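Local coordinates for protein glyoxalase-related enzyme, AraC type (PDB 3BT3) that is of unknown function but belongs to the vicinal oxygen chelate superfamily, related to glyoxalases and bleomycin resistance proteins, and may take part in transcription regulation, at residues Lys34-Phe39 with Gly61-Tyr66. Residues are numbered along the deposited sequence; the frame is centred on the assembly and turned at random.
Sequences KTVKWF and GCVFDY
Val-63 reaches from strand 58-64 to the helix with both methyls: CG2 lies over the Phe-39 ring, while CG1 touches both Phe-39 CB and Val-36. CG2 sits over the middle of the ring, 3.8 Å from the ring centroid and only 9° off the normal, so it makes a CH-pi contact with the face, not the edge. Across from it, the other face of the same ring is covered by Trp-38, whose CZ3 also lies above the centre; the phenyl is thus held between a methyl and an indole corner. CG1 of Val-63 lies between the root of Phe-39, with CB at 4.0 Å, and CG2 of Val-36, where the two valines lie alongside, running opposite ways. On Val-63, chi1 of -68° tucks CG2 in beside both the N and the C of its own backbone, which puts CG2 over the ring and CG1 beside Val-36 and the Phe-39 CB. Leu-83 on the neighbouring strand 81-85 touches both valines, and Trp-45, just beyond the helix, meets the Phe-39 ring with planes at about 50°. This is helix 32-41 packing on the strands of its own beta-alpha-beta-beta-beta module, the unit that VOC proteins pair. Everything that touches between the two segments is buried and apolar, so this part of the helix-sheet interface rests on dispersion between methyls, a ring face and a CB.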
# COMPACT_ATOMS: atom_id res chain seq x y z
N LYS A 34 -12.07 -8.39 14.02
CA LYS A 34 -11.19 -7.95 15.10
C LYS A 34 -10.22 -6.87 14.60
O LYS A 34 -9.93 -5.92 15.33
CB LYS A 34 -10.42 -9.14 15.68
CG LYS A 34 -9.42 -8.75 16.79
CD LYS A 34 -8.85 -9.96 17.52
CE LYS A 34 -7.78 -10.67 16.71
NZ LYS A 34 -6.54 -9.85 16.54
N THR A 35 -9.73 -7.03 13.37
CA THR A 35 -8.80 -6.08 12.77
C THR A 35 -9.48 -4.73 12.57
O THR A 35 -8.92 -3.68 12.89
CB THR A 35 -8.30 -6.58 11.42
OG1 THR A 35 -7.52 -7.76 11.62
CG2 THR A 35 -7.45 -5.52 10.71
N VAL A 36 -10.71 -4.77 12.07
CA VAL A 36 -11.48 -3.56 11.85
C VAL A 36 -11.81 -2.84 13.17
O VAL A 36 -11.82 -1.61 13.22
CB VAL A 36 -12.80 -3.89 11.10
CG1 VAL A 36 -13.78 -2.75 11.22
CG2 VAL A 36 -12.50 -4.17 9.65
N LYS A 37 -12.10 -3.61 14.22
CA LYS A 37 -12.43 -3.02 15.51
C LYS A 37 -11.20 -2.33 16.07
O LYS A 37 -11.30 -1.29 16.73
CB LYS A 37 -12.92 -4.09 16.48
CG LYS A 37 -14.40 -4.40 16.34
CD LYS A 37 -14.82 -5.62 17.16
CE LYS A 37 -16.34 -5.78 17.21
NZ LYS A 37 -16.99 -5.92 15.87
N TRP A 38 -10.04 -2.90 15.79
CA TRP A 38 -8.80 -2.33 16.27
C TRP A 38 -8.56 -0.99 15.58
O TRP A 38 -8.29 0.02 16.24
CB TRP A 38 -7.64 -3.29 16.00
CG TRP A 38 -6.35 -2.80 16.53
CD1 TRP A 38 -5.89 -2.93 17.81
CD2 TRP A 38 -5.38 -2.04 15.82
NE1 TRP A 38 -4.68 -2.29 17.94
CE2 TRP A 38 -4.34 -1.73 16.74
CE3 TRP A 38 -5.27 -1.59 14.50
CZ2 TRP A 38 -3.22 -0.98 16.37
CZ3 TRP A 38 -4.15 -0.84 14.14
CH2 TRP A 38 -3.14 -0.55 15.07
N PHE A 39 -8.67 -0.98 14.25
CA PHE A 39 -8.46 0.25 13.51
C PHE A 39 -9.42 1.32 13.98
O PHE A 39 -9.11 2.51 13.94
CB PHE A 39 -8.66 0.02 12.01
CG PHE A 39 -7.40 -0.35 11.28
CD1 PHE A 39 -7.03 -1.68 11.14
CD2 PHE A 39 -6.59 0.64 10.74
CE1 PHE A 39 -5.86 -2.01 10.47
CE2 PHE A 39 -5.42 0.32 10.07
CZ PHE A 39 -5.06 -1.01 9.93
N GLY A 61 -12.65 -6.51 2.73
CA GLY A 61 -13.14 -5.32 3.38
C GLY A 61 -12.08 -4.24 3.32
O GLY A 61 -11.11 -4.36 2.58
N CYS A 62 -12.27 -3.17 4.09
CA CYS A 62 -11.27 -2.13 4.08
C CYS A 62 -11.43 -1.18 5.24
O CYS A 62 -12.47 -1.16 5.90
CB CYS A 62 -11.31 -1.36 2.76
SG CYS A 62 -12.85 -0.52 2.48
N VAL A 63 -10.38 -0.42 5.49
CA VAL A 63 -10.37 0.58 6.55
C VAL A 63 -9.78 1.86 5.97
O VAL A 63 -8.91 1.81 5.10
CB VAL A 63 -9.53 0.11 7.78
CG1 VAL A 63 -10.23 -1.04 8.45
CG2 VAL A 63 -8.12 -0.31 7.35
N PHE A 64 -10.26 2.99 6.44
CA PHE A 64 -9.79 4.28 5.96
C PHE A 64 -9.83 5.28 7.09
O PHE A 64 -10.61 5.12 8.04
CB PHE A 64 -10.66 4.75 4.78
CG PHE A 64 -12.03 4.12 4.74
CD1 PHE A 64 -13.00 4.48 5.67
CD2 PHE A 64 -12.33 3.15 3.79
CE1 PHE A 64 -14.27 3.88 5.65
CE2 PHE A 64 -13.59 2.55 3.76
CZ PHE A 64 -14.56 2.91 4.70
N ASP A 65 -8.97 6.29 6.99
CA ASP A 65 -8.88 7.31 8.03
C ASP A 65 -10.05 8.28 8.08
O ASP A 65 -10.37 8.80 9.14
CB ASP A 65 -7.55 8.07 7.90
CG ASP A 65 -7.33 8.65 6.51
OD1 ASP A 65 -7.15 7.86 5.55
OD2 ASP A 65 -7.34 9.89 6.38
N TYR A 66 -10.71 8.52 6.95
CA TYR A 66 -11.86 9.43 6.92
C TYR A 66 -13.17 8.73 7.26
O TYR A 66 -13.20 7.52 7.47
CB TYR A 66 -11.96 10.11 5.54
CG TYR A 66 -11.52 9.25 4.37
CD1 TYR A 66 -12.45 8.51 3.62
CD2 TYR A 66 -10.18 9.17 4.01
CE1 TYR A 66 -12.03 7.71 2.54
CE2 TYR A 66 -9.75 8.37 2.94
CZ TYR A 66 -10.68 7.64 2.22
OH TYR A 66 -10.24 6.85 1.18